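Side-chain contacts in insulinase family protease (PDB 3GO9), which is predicted to be a protease of the insulinase (M16) family and binds several zinc ions in the crystal: residues 64-69 and 196-201; 147-152 and 192-197; 292-297 and 366-371; 281-286 and 412-417. All coordinates share one frame; numbering follows the deposited sequence. Where two conformers were deposited one is given.

Contact 1. Residues 64-69 and 196-201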
loop_
_atom_site.group_PDB
_atom_site.type_symbol
_atom_site.label_atom_id
_atom_site.label_comp_id
_atom_site.label_asym_id
_atom_site.label_seq_id
_atom_site.Cartn_x
_atom_site.Cartn_y
_atom_site.Cartn_z
ATOM N N ASN A 64 -11.725 -21.881 -4.205
ATOM C CA ASN A 64 -12.484 -22.423 -5.322
ATOM C C ASN A 64 -13.923 -21.990 -5.172
ATOM O O ASN A 64 -14.243 -21.286 -4.232
ATOM C CB ASN A 64 -12.271 -23.925 -5.456
ATOM C CG ASN A 64 -12.878 -24.769 -4.334
ATOM O OD1 ASN A 64 -13.929 -24.452 -3.779
ATOM N ND2 ASN A 64 -12.226 -25.918 -4.034
ATOM N N THR A 65 -14.829 -22.377 -6.103
ATOM C CA THR A 65 -16.172 -21.865 -5.960
ATOM C C THR A 65 -16.980 -22.440 -4.833
ATOM O O THR A 65 -17.994 -21.836 -4.495
ATOM C CB THR A 65 -17.012 -21.985 -7.247
ATOM O OG1 THR A 65 -17.023 -23.335 -7.647
ATOM C CG2 THR A 65 -16.420 -21.147 -8.311
ATOM N N GLN A 66 -16.514 -23.514 -4.202
ATOM C CA GLN A 66 -17.159 -24.055 -3.021
ATOM C C GLN A 66 -16.636 -23.400 -1.744
ATOM O O GLN A 66 -16.962 -23.886 -0.643
ATOM C CB GLN A 66 -16.932 -25.563 -2.959
ATOM C CG GLN A 66 -17.409 -26.264 -4.244
ATOM C CD GLN A 66 -18.802 -25.878 -4.601
ATOM O OE1 GLN A 66 -19.038 -25.157 -5.575
ATOM N NE2 GLN A 66 -19.755 -26.354 -3.813
ATOM N N GLU A 67 -15.757 -22.406 -1.899
ATOM C CA GLU A 67 -15.033 -21.792 -0.766
ATOM C C GLU A 67 -15.143 -20.293 -0.738
ATOM O O GLU A 67 -14.348 -19.635 -0.071
ATOM C CB GLU A 67 -13.546 -22.179 -0.779
ATOM C CG GLU A 67 -13.341 -23.716 -0.628
ATOM C CD GLU A 67 -11.939 -24.175 -0.967
ATOM O OE1 GLU A 67 -11.192 -23.476 -1.730
ATOM O OE2 GLU A 67 -11.550 -25.250 -0.432
ATOM N N VAL A 68 -16.091 -19.741 -1.492
ATOM C CA VAL A 68 -16.255 -18.321 -1.625
ATOM C C VAL A 68 -16.439 -17.711 -0.243
ATOM O O VAL A 68 -17.279 -18.164 0.552
ATOM C CB VAL A 68 -17.487 -18.015 -2.513
ATOM C CG1 VAL A 68 -17.833 -16.547 -2.458
ATOM C CG2 VAL A 68 -17.237 -18.524 -3.963
ATOM N N GLY A 69 -15.610 -16.718 0.053
ATOM C CA GLY A 69 -15.710 -15.978 1.311
ATOM C C GLY A 69 -14.986 -16.641 2.482
ATOM O O GLY A 69 -14.979 -16.079 3.600
ATOM N N VAL A 196 -18.737 -26.780 7.485
ATOM C CA VAL A 196 -17.703 -26.431 8.456
ATOM C C VAL A 196 -16.469 -27.328 8.235
ATOM O O VAL A 196 -15.324 -26.879 8.373
ATOM C CB VAL A 196 -18.246 -26.464 9.917
ATOM C CG1 VAL A 196 -17.151 -26.349 10.909
ATOM C CG2 VAL A 196 -19.333 -25.347 10.121
ATOM N N GLU A 197 -16.695 -28.578 7.807
ATOM C CA GLU A 197 -15.564 -29.469 7.557
ATOM C C GLU A 197 -14.693 -28.948 6.399
ATOM O O GLU A 197 -13.458 -28.975 6.490
ATOM C CB GLU A 197 -16.050 -30.896 7.317
ATOM C CG GLU A 197 -16.747 -31.500 8.575
ATOM C CD GLU A 197 -15.804 -31.657 9.745
ATOM O OE1 GLU A 197 -14.604 -31.952 9.518
ATOM O OE2 GLU A 197 -16.264 -31.494 10.899
ATOM N N LYS A 198 -15.322 -28.431 5.371
ATOM C CA LYS A 198 -14.610 -27.911 4.210
ATOM C C LYS A 198 -13.873 -26.628 4.602
ATOM O O LYS A 198 -12.772 -26.350 4.119
ATOM C CB LYS A 198 -15.518 -27.617 3.043
ATOM C CG LYS A 198 -14.736 -27.341 1.769
ATOM C CD LYS A 198 -15.585 -27.412 0.522
ATOM C CE LYS A 198 -15.581 -28.845 -0.063
ATOM N NZ LYS A 198 -16.035 -28.830 -1.481
ATOM N N LEU A 199 -14.504 -25.842 5.449
ATOM C CA LEU A 199 -13.835 -24.634 5.955
ATOM C C LEU A 199 -12.554 -24.988 6.720
ATOM O O LEU A 199 -11.540 -24.305 6.579
ATOM C CB LEU A 199 -14.826 -23.829 6.774
ATOM C CG LEU A 199 -14.323 -22.533 7.402
ATOM C CD1 LEU A 199 -13.812 -21.501 6.393
ATOM C CD2 LEU A 199 -15.370 -21.909 8.275
ATOM N N LYS A 200 -12.611 -26.016 7.569
ATOM C CA LYS A 200 -11.440 -26.401 8.360
ATOM C C LYS A 200 -10.347 -26.913 7.407
ATOM O O LYS A 200 -9.191 -26.649 7.595
ATOM C CB LYS A 200 -11.799 -27.531 9.324
ATOM C CG LYS A 200 -12.761 -27.193 10.412
ATOM C CD LYS A 200 -12.980 -28.481 11.308
ATOM C CE LYS A 200 -14.347 -28.512 11.990
ATOM N NZ LYS A 200 -14.347 -29.258 13.261
ATOM N N GLN A 201 -10.740 -27.649 6.388
ATOM C CA GLN A 201 -9.788 -28.183 5.430
ATOM C C GLN A 201 -9.096 -27.053 4.677
ATOM O O GLN A 201 -7.864 -27.065 4.486
ATOM C CB GLN A 201 -10.504 -29.115 4.461
ATOM C CG GLN A 201 -10.916 -30.384 5.161
ATOM C CD GLN A 201 -11.565 -31.388 4.219
ATOM O OE1 GLN A 201 -12.488 -31.058 3.453
ATOM N NE2 GLN A 201 -11.085 -32.630 4.278
#

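Contact 2. Residues 147-152 and 192-197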
loop_
_atom_site.group_PDB
_atom_site.type_symbol
_atom_site.label_atom_id
_atom_site.label_comp_id
_atom_site.label_asym_id
_atom_site.label_seq_id
_atom_site.Cartn_x
_atom_site.Cartn_y
_atom_site.Cartn_z
ATOM N N GLN A 147 -20.390 -24.067 16.148
ATOM C CA GLN A 147 -20.690 -23.041 17.145
ATOM C C GLN A 147 -20.045 -21.691 16.809
ATOM O O GLN A 147 -20.706 -20.655 16.855
ATOM C CB GLN A 147 -20.257 -23.502 18.541
ATOM C CG GLN A 147 -21.063 -24.668 19.102
ATOM C CD GLN A 147 -20.872 -25.970 18.300
ATOM O OE1 GLN A 147 -19.736 -26.338 17.934
ATOM N NE2 GLN A 147 -21.990 -26.655 18.007
ATOM N N THR A 148 -18.760 -21.692 16.475
ATOM C CA THR A 148 -18.096 -20.422 16.191
ATOM C C THR A 148 -18.547 -19.836 14.851
ATOM O O THR A 148 -18.644 -18.619 14.681
ATOM C CB THR A 148 -16.528 -20.526 16.212
ATOM O OG1 THR A 148 -16.037 -21.420 15.204
ATOM C CG2 THR A 148 -16.009 -20.983 17.574
ATOM N N VAL A 149 -18.787 -20.715 13.879
ATOM C CA VAL A 149 -19.287 -20.282 12.559
ATOM C C VAL A 149 -20.677 -19.637 12.696
ATOM O O VAL A 149 -20.908 -18.555 12.225
ATOM C CB VAL A 149 -19.241 -21.425 11.531
ATOM C CG1 VAL A 149 -19.936 -21.007 10.255
ATOM C CG2 VAL A 149 -17.767 -21.798 11.219
ATOM N N ASN A 150 -21.587 -20.274 13.419
ATOM C CA ASN A 150 -22.899 -19.701 13.678
ATOM C C ASN A 150 -22.771 -18.355 14.375
ATOM O O ASN A 150 -23.374 -17.385 13.949
ATOM C CB ASN A 150 -23.716 -20.700 14.506
ATOM C CG ASN A 150 -25.164 -20.294 14.667
ATOM O OD1 ASN A 150 -25.853 -19.937 13.706
ATOM N ND2 ASN A 150 -25.656 -20.389 15.916
ATOM N N ALA A 151 -21.904 -18.267 15.388
ATOM C CA ALA A 151 -21.730 -17.015 16.108
ATOM C C ALA A 151 -21.205 -15.909 15.189
ATOM O O ALA A 151 -21.692 -14.785 15.211
ATOM C CB ALA A 151 -20.827 -17.228 17.300
ATOM N N ALA A 152 -20.223 -16.241 14.366
ATOM C CA ALA A 152 -19.638 -15.292 13.439
ATOM C C ALA A 152 -20.656 -14.747 12.425
ATOM O O ALA A 152 -20.631 -13.566 12.059
ATOM C CB ALA A 152 -18.398 -15.967 12.696
ATOM N N GLN A 192 -24.449 -20.132 2.655
ATOM C CA GLN A 192 -25.000 -20.834 3.788
ATOM C C GLN A 192 -25.967 -21.917 3.301
ATOM O O GLN A 192 -26.597 -21.754 2.241
ATOM C CB GLN A 192 -25.703 -19.847 4.693
ATOM C CG GLN A 192 -24.800 -18.802 5.254
ATOM C CD GLN A 192 -25.457 -18.019 6.347
ATOM O OE1 GLN A 192 -26.303 -18.549 7.066
ATOM N NE2 GLN A 192 -25.106 -16.723 6.459
ATOM N N PRO A 193 -26.037 -23.041 4.030
ATOM C CA PRO A 193 -25.263 -23.427 5.231
ATOM C C PRO A 193 -23.809 -23.717 4.890
ATOM O O PRO A 193 -23.497 -24.271 3.811
ATOM C CB PRO A 193 -25.977 -24.707 5.719
ATOM C CG PRO A 193 -27.197 -24.790 4.860
ATOM C CD PRO A 193 -26.944 -24.117 3.604
ATOM N N VAL A 194 -22.925 -23.372 5.818
ATOM C CA VAL A 194 -21.475 -23.547 5.637
ATOM C C VAL A 194 -21.132 -24.978 5.946
ATOM O O VAL A 194 -21.553 -25.524 6.981
ATOM C CB VAL A 194 -20.690 -22.625 6.595
ATOM C CG1 VAL A 194 -19.151 -22.905 6.502
ATOM C CG2 VAL A 194 -20.998 -21.162 6.285
ATOM N N ASP A 195 -20.331 -25.576 5.067
ATOM C CA ASP A 195 -19.763 -26.867 5.296
ATOM C C ASP A 195 -18.542 -26.636 6.167
ATOM O O ASP A 195 -17.488 -26.220 5.656
ATOM C CB ASP A 195 -19.374 -27.458 3.946
ATOM C CG ASP A 195 -18.800 -28.842 4.066
ATOM O OD1 ASP A 195 -18.883 -29.560 3.060
ATOM O OD2 ASP A 195 -18.270 -29.213 5.122
ATOM N N VAL A 196 -18.737 -26.780 7.485
ATOM C CA VAL A 196 -17.703 -26.431 8.456
ATOM C C VAL A 196 -16.469 -27.328 8.235
ATOM O O VAL A 196 -15.324 -26.879 8.373
ATOM C CB VAL A 196 -18.246 -26.464 9.917
ATOM C CG1 VAL A 196 -17.151 -26.349 10.909
ATOM C CG2 VAL A 196 -19.333 -25.347 10.121
ATOM N N GLU A 197 -16.695 -28.578 7.807
ATOM C CA GLU A 197 -15.564 -29.469 7.557
ATOM C C GLU A 197 -14.693 -28.948 6.399
ATOM O O GLU A 197 -13.458 -28.975 6.490
ATOM C CB GLU A 197 -16.050 -30.896 7.317
ATOM C CG GLU A 197 -16.747 -31.500 8.575
ATOM C CD GLU A 197 -15.804 -31.657 9.745
ATOM O OE1 GLU A 197 -14.604 -31.952 9.518
ATOM O OE2 GLU A 197 -16.264 -31.494 10.899
#

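Contact 3. Residues 292-297 and 366-371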
loop_
_atom_site.group_PDB
_atom_site.type_symbol
_atom_site.label_atom_id
_atom_site.label_comp_id
_atom_site.label_asym_id
_atom_site.label_seq_id
_atom_site.Cartn_x
_atom_site.Cartn_y
_atom_site.Cartn_z
ATOM N N SER A 292 12.390 10.116 -12.026
ATOM C CA SER A 292 11.000 10.006 -12.486
ATOM C C SER A 292 10.046 10.543 -11.424
ATOM O O SER A 292 9.143 11.360 -11.736
ATOM C CB SER A 292 10.680 8.566 -12.787
ATOM O OG SER A 292 11.359 8.206 -13.963
ATOM N N ASP A 293 10.233 10.113 -10.176
ATOM C CA ASP A 293 9.420 10.574 -9.034
ATOM C C ASP A 293 9.493 12.096 -8.884
ATOM O O ASP A 293 8.481 12.755 -8.650
ATOM C CB ASP A 293 9.945 9.874 -7.775
ATOM C CG ASP A 293 9.383 10.427 -6.454
ATOM O OD1 ASP A 293 8.193 10.277 -6.213
ATOM O OD2 ASP A 293 10.187 10.924 -5.605
ATOM N N LEU A 294 10.700 12.655 -9.006
ATOM C CA LEU A 294 10.867 14.089 -8.793
ATOM C C LEU A 294 10.189 14.901 -9.917
ATOM O O LEU A 294 9.674 15.994 -9.634
ATOM C CB LEU A 294 12.319 14.473 -8.584
ATOM C CG LEU A 294 12.573 15.947 -8.273
ATOM C CD1 LEU A 294 11.856 16.399 -7.020
ATOM C CD2 LEU A 294 14.078 16.189 -8.165
ATOM N N ALA A 295 10.249 14.408 -11.150
ATOM C CA ALA A 295 9.544 15.060 -12.284
ATOM C C ALA A 295 8.036 15.107 -11.981
ATOM O O ALA A 295 7.399 16.126 -12.159
ATOM C CB ALA A 295 9.798 14.324 -13.574
ATOM N N ARG A 296 7.488 13.997 -11.500
ATOM C CA ARG A 296 6.078 13.945 -11.117
ATOM C C ARG A 296 5.776 14.944 -10.012
ATOM O O ARG A 296 4.782 15.679 -10.074
ATOM C CB ARG A 296 5.676 12.514 -10.711
ATOM C CG ARG A 296 5.673 11.556 -11.879
ATOM C CD ARG A 296 5.154 10.157 -11.515
ATOM N NE ARG A 296 6.099 9.344 -10.734
ATOM C CZ ARG A 296 6.854 8.372 -11.242
ATOM N NH1 ARG A 296 6.848 8.112 -12.540
ATOM N NH2 ARG A 296 7.672 7.688 -10.451
ATOM N N GLU A 297 6.647 15.006 -9.013
ATOM C CA GLU A 297 6.461 15.900 -7.921
ATOM C C GLU A 297 6.561 17.360 -8.391
ATOM O O GLU A 297 5.743 18.223 -7.995
ATOM C CB GLU A 297 7.469 15.582 -6.824
ATOM C CG GLU A 297 7.295 16.351 -5.587
ATOM C CD GLU A 297 8.383 16.103 -4.596
ATOM O OE1 GLU A 297 8.540 16.946 -3.714
ATOM O OE2 GLU A 297 9.083 15.082 -4.686
ATOM N N ASP A 366 15.732 25.692 -9.158
ATOM C CA ASP A 366 16.550 26.020 -7.999
ATOM C C ASP A 366 15.720 26.053 -6.708
ATOM O O ASP A 366 16.190 25.570 -5.674
ATOM C CB ASP A 366 17.255 27.377 -8.235
ATOM C CG ASP A 366 18.303 27.322 -9.358
ATOM O OD1 ASP A 366 18.622 26.242 -9.880
ATOM O OD2 ASP A 366 18.835 28.373 -9.746
ATOM N N ALA A 367 14.485 26.581 -6.786
ATOM C CA ALA A 367 13.537 26.564 -5.669
ATOM C C ALA A 367 13.214 25.134 -5.206
ATOM O O ALA A 367 13.259 24.806 -3.988
ATOM C CB ALA A 367 12.209 27.311 -6.054
ATOM N N LEU A 368 12.900 24.304 -6.197
ATOM C CA LEU A 368 12.599 22.906 -5.962
ATOM C C LEU A 368 13.769 22.215 -5.278
ATOM O O LEU A 368 13.573 21.507 -4.258
ATOM C CB LEU A 368 12.220 22.217 -7.272
ATOM C CG LEU A 368 11.835 20.726 -7.189
ATOM C CD1 LEU A 368 10.590 20.484 -6.364
ATOM C CD2 LEU A 368 11.682 20.163 -8.587
HETATM N N MSE A 369 14.978 22.414 -5.805
HETATM C CA MSE A 369 16.115 21.698 -5.270
HETATM C C MSE A 369 16.491 22.181 -3.860
HETATM O O MSE A 369 16.879 21.381 -3.032
HETATM C CB MSE A 369 17.275 21.731 -6.274
HETATM C CG MSE A 369 16.818 21.263 -7.682
HETATM SE SE MSE A 369 16.108 19.445 -7.618
HETATM C CE MSE A 369 17.965 18.873 -7.475
ATOM N N THR A 370 16.340 23.480 -3.575
ATOM C CA THR A 370 16.513 23.960 -2.187
ATOM C C THR A 370 15.547 23.219 -1.232
ATOM O O THR A 370 15.917 22.790 -0.113
ATOM C CB THR A 370 16.313 25.514 -2.132
ATOM O OG1 THR A 370 17.338 26.131 -2.911
ATOM C CG2 THR A 370 16.377 26.064 -0.716
ATOM N N GLN A 371 14.312 23.058 -1.692
ATOM C CA GLN A 371 13.278 22.400 -0.928
ATOM C C GLN A 371 13.613 20.920 -0.726
ATOM O O GLN A 371 13.501 20.364 0.375
ATOM C CB GLN A 371 11.930 22.585 -1.635
ATOM C CG GLN A 371 10.737 21.708 -1.170
ATOM C CD GLN A 371 9.455 21.958 -2.020
ATOM O OE1 GLN A 371 8.730 21.010 -2.386
ATOM N NE2 GLN A 371 9.189 23.235 -2.341
#

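Contact 4. Residues 281-286 and 412-417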
loop_
_atom_site.group_PDB
_atom_site.type_symbol
_atom_site.label_atom_id
_atom_site.label_comp_id
_atom_site.label_asym_id
_atom_site.label_seq_id
_atom_site.Cartn_x
_atom_site.Cartn_y
_atom_site.Cartn_z
ATOM N N GLN A 281 16.641 -2.721 -8.170
ATOM C CA GLN A 281 17.643 -3.785 -7.836
ATOM C C GLN A 281 18.971 -3.198 -7.460
ATOM O O GLN A 281 19.817 -3.871 -6.850
ATOM C CB GLN A 281 17.922 -4.664 -9.053
ATOM C CG GLN A 281 16.822 -5.610 -9.493
ATOM C CD GLN A 281 16.312 -6.389 -8.334
ATOM O OE1 GLN A 281 16.786 -7.505 -8.038
ATOM N NE2 GLN A 281 15.395 -5.774 -7.604
ATOM N N ASP A 282 19.217 -1.986 -7.905
ATOM C CA ASP A 282 20.539 -1.439 -7.817
ATOM C C ASP A 282 20.468 0.067 -7.836
ATOM O O ASP A 282 19.371 0.662 -7.951
ATOM C CB ASP A 282 21.448 -1.996 -8.945
ATOM C CG ASP A 282 20.953 -1.666 -10.340
ATOM O OD1 ASP A 282 20.410 -0.573 -10.532
ATOM O OD2 ASP A 282 21.169 -2.484 -11.279
ATOM N N SER A 283 21.627 0.670 -7.619
ATOM C CA SER A 283 21.745 2.109 -7.421
ATOM C C SER A 283 21.316 2.885 -8.672
ATOM O O SER A 283 20.748 3.980 -8.568
ATOM C CB SER A 283 23.177 2.477 -7.023
ATOM O OG SER A 283 23.302 3.882 -6.775
HETATM N N MSE A 284 21.591 2.316 -9.838
HETATM C CA MSE A 284 21.276 2.986 -11.108
HETATM C C MSE A 284 19.770 3.067 -11.280
HETATM O O MSE A 284 19.237 4.134 -11.688
HETATM C CB MSE A 284 21.938 2.241 -12.280
HETATM C CG MSE A 284 23.461 2.169 -12.137
HETATM SE SE MSE A 284 24.154 0.677 -11.009
HETATM C CE MSE A 284 23.820 -0.804 -12.258
ATOM N N ALA A 285 19.086 1.967 -10.963
ATOM C CA ALA A 285 17.626 1.899 -11.004
ATOM C C ALA A 285 17.074 2.852 -9.982
ATOM O O ALA A 285 16.022 3.475 -10.193
ATOM C CB ALA A 285 17.113 0.508 -10.709
ATOM N N LEU A 286 17.750 2.945 -8.831
ATOM C CA LEU A 286 17.267 3.866 -7.800
ATOM C C LEU A 286 17.285 5.321 -8.317
ATOM O O LEU A 286 16.312 6.077 -8.132
ATOM C CB LEU A 286 18.124 3.735 -6.517
ATOM C CG LEU A 286 17.692 4.643 -5.373
ATOM C CD1 LEU A 286 16.211 4.484 -4.902
ATOM C CD2 LEU A 286 18.625 4.412 -4.149
ATOM N N GLN A 412 20.918 8.536 2.776
ATOM C CA GLN A 412 21.309 9.937 2.855
ATOM C C GLN A 412 22.409 10.277 1.825
ATOM O O GLN A 412 22.359 11.305 1.132
ATOM C CB GLN A 412 21.775 10.192 4.282
ATOM C CG GLN A 412 22.154 11.590 4.568
ATOM C CD GLN A 412 22.590 11.724 6.037
ATOM O OE1 GLN A 412 22.213 12.664 6.723
ATOM N NE2 GLN A 412 23.351 10.740 6.523
ATOM N N LYS A 413 23.394 9.400 1.707
ATOM C CA LYS A 413 24.473 9.571 0.802
ATOM C C LYS A 413 24.004 9.503 -0.668
ATOM O O LYS A 413 24.330 10.373 -1.497
ATOM C CB LYS A 413 25.545 8.519 1.058
ATOM C CG LYS A 413 26.717 8.553 0.136
ATOM C CD LYS A 413 27.643 7.411 0.380
ATOM C CE LYS A 413 27.090 6.096 -0.077
ATOM N NZ LYS A 413 27.931 4.981 0.449
ATOM N N LEU A 414 23.274 8.449 -1.002
ATOM C CA LEU A 414 22.804 8.314 -2.382
ATOM C C LEU A 414 21.843 9.434 -2.792
ATOM O O LEU A 414 21.919 9.947 -3.921
ATOM C CB LEU A 414 22.193 6.931 -2.590
ATOM C CG LEU A 414 23.178 5.756 -2.491
ATOM C CD1 LEU A 414 22.417 4.383 -2.736
ATOM C CD2 LEU A 414 24.305 5.817 -3.486
ATOM N N ARG A 415 20.939 9.834 -1.893
ATOM C CA ARG A 415 19.961 10.892 -2.176
ATOM C C ARG A 415 20.688 12.237 -2.328
ATOM O O ARG A 415 20.381 13.018 -3.243
ATOM C CB ARG A 415 18.935 11.000 -1.031
ATOM C CG ARG A 415 17.822 12.056 -1.279
ATOM C CD ARG A 415 16.888 11.626 -2.296
ATOM N NE ARG A 415 15.840 12.615 -2.450
ATOM C CZ ARG A 415 14.877 12.565 -3.362
ATOM N NH1 ARG A 415 14.802 11.592 -4.259
ATOM N NH2 ARG A 415 13.967 13.518 -3.366
ATOM N N GLN A 416 21.655 12.514 -1.445
ATOM C CA GLN A 416 22.475 13.729 -1.619
ATOM C C GLN A 416 23.142 13.743 -2.992
ATOM O O GLN A 416 23.218 14.768 -3.660
ATOM C CB GLN A 416 23.547 13.933 -0.541
ATOM C CG GLN A 416 24.196 15.326 -0.579
ATOM C CD GLN A 416 23.145 16.474 -0.433
ATOM O OE1 GLN A 416 22.641 16.722 0.666
ATOM N NE2 GLN A 416 22.791 17.124 -1.545
ATOM N N ALA A 417 23.718 12.635 -3.402
ATOM C CA ALA A 417 24.418 12.618 -4.671
ATOM C C ALA A 417 23.444 12.808 -5.821
ATOM O O ALA A 417 23.769 13.518 -6.800
ATOM C CB ALA A 417 25.214 11.331 -4.828
#

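Contact 1. Residues 64-69 and 196-201
Two residues of the loop before helix 70-80, Gln66 and Glu67, receive the long side chain of Lys198 from helix 196-206. The loop is first shaped at Asn64, whose backbone N gives a nearly straight hydrogen bond to Glu67 OE1 (3.0 Å, 176° at the hydrogen), meeting the carboxylate on its anti side and somewhat out of its plane. Asn64 OD1 in turn accepts from Gln66 N at 2.8 Å, bent to 134°, which makes an Asx turn. At Gln66 the touching is done by the stem: CB lies 3.7 Å from Lys198 NZ, and the backbone O lies 4.0 Å from Lys198 CD. The bend at chi2 (-51°) carries the amide of Gln66 away from the lysine, and a weak hydrogen bond from Thr65 OG1 reaches its OE1. Glu67 comes in lower on the lysine, OE2 standing 4.4 Å from Lys198 CG, and its backbone N closes the turn on Asn64 O. Beyond Val68, Gly69 occupies the N-cap position of helix 70-80, and its N is held by Glu63 OE1; Phe70 of that helix also touches Lys198. What meets here is thus an ammonium group and its methylenes, laid over the stem of Gln66 with no polar bond between the segments. Glu67 OE2 and Lys198 NZ, 5.8 Å apart, form no salt bridge, so their opposite charges can probably offer only a general attraction across this partly buried junction.

Contact 2. Residues 147-152 and 192-197
The start of helix 196-206 and the residues leading into it lie against helix 146-153 through three valines, Val149 on one side and Val194 and Val196 on the other. Val149 is the common partner, and its two methyls divide the work. CG1, anti to the backbone N (chi1 172°), crosses slantwise to Val194, 4.1 Å from Val194 CB and about as near to that residue's CG2. CG2 goes to the helix itself and meets CG2 of Val196 at 4.0 Å, the two side chains reaching tip to tip, while Val149 CB follows at 4.2 Å from the same Val196 methyl. No hydrogen bond joins the segments; the contact is purely apolar. Between the two valines the chain turns into a helix with Asp195 as N-cap: its side chain takes no part in the contact, and OD2 accepts from Lys198 N, so the polar capping residue and its apolar neighbours have separate tasks. This alternation sets Val194 and Val196 side by side on the face turned to helix 146-153. Val149 also touches Leu77 of helix 70-80, and a bound zinc ion lies about 10 Å from the Val149 side chain. Helix 146-153 is further tied to helix 70-80 by a hydrogen bond from Arg76 NH1 to Ala152 O.

Contact 3. Residues 292-297 and 366-371
Asp366 O is held twice, by Thr370 N and by Thr370 OG1, each at 3.0 Å and from opposite faces of its carbonyl plane; this pins the threonine hydroxyl to its own helix. The inner face of the same turn carries Leu368, Met369 and Gln371, which meet Leu294 and Glu297 of the other helix. Leu294 meets two of these partners with its forked end. With CG anti to the backbone N (chi1 -177°), it stretches out from its helix, and CD1 comes to 4.1 Å from Leu368 CD2 as the two leucines run alongside each other, pointing in opposite directions. Its second methyl, CD2, lies 3.9 Å from SE of Met369, a selenomethionine whose chain bends at chi2 and chi3 to bring the selenium there; this holds for one of two deposited conformers. The local axes of 292-297 and 366-371 cross at 117° and approach to 12.2 Å, a spacing that the two leucines and the selenomethionine span, consistent with the helices that pack on the sheet in an M16 domain. Arg296, on the same helix 283-309, touches Phe319 and Cys321 of the five-stranded sheet. Leu422 packs on both Leu294 and Met369, and Leu427 of helix 424-435 on Leu368. At the polar edge, Glu297 OE1 and Gln371 OE1 stand 4.3 Å apart, two oxygens with no bond between them, and Glu297 OE1 forms a salt bridge with Lys372 NZ, the residue after Gln371.

Contact 4. Residues 281-286 and 412-417
Leu414 reaches from helix 408-421 to two residues one turn apart on the other helix, Ser283 and Leu286. Its CD2 methyl comes to 3.9 Å from Ser283 OG, and CD1 lies 4.0 Å from Leu286 CD2, the two leucines slanting across each other. CD1 also comes within 4.2 Å of the serine oxygen, so both methyls of Leu414 lie against that hydroxyl without any polar bond forming. The leucine gets there with CG anti to its carbonyl carbon (chi1 -66°), while Ser283 OG and Leu286 CG both stand anti to their backbone N and extend toward it. Loop residues close in around the junction: Glu18 and Leu20 touch Leu414, Ala17 touches Ser283, and Ile280 touches Leu286. One step further out, Asp282 fixes the turn on which Ser283 and Leu286 sit. Its OD1 accepts from Ala285 N at 2.9 Å and 167°, the donor arriving nearly along the C-O bond, and its backbone O takes Leu286 N. On helix 408-421 the next residue, Arg415, makes a cation-pi contact with Trp290, a second tie between the same two helices, and Gln416 NE2 bonds to Asn373 OD1 of helix 362-377. Asp282 is thus the N-cap of the long helix 283-309, its carboxylate bonded to the backbone of the first turn, and helix 408-421 packs against that same turn.

Contacts 1 and 2 share helix 196-206 and touch directly, Leu199 CD2 lying 3.8 Å from Val149 CG2. Contacts 3 and 4 share helix 283-309, with centres about 16 Å apart, in the other half of the molecule. The two pairs sit on opposite sides of the chain's centre, about 47 to 55 Å apart between centres. Contacts 2 and 3 are the buried ones, and both rest on branched or long apolar side chains; contact 3 adds a polar edge. Contacts 1 and 4 are only partly buried and mix polar atoms with methylenes or methyls. None of the four has a hydrogen bond across it; such bonds instead shape turns or cap helices within or just beyond single segments.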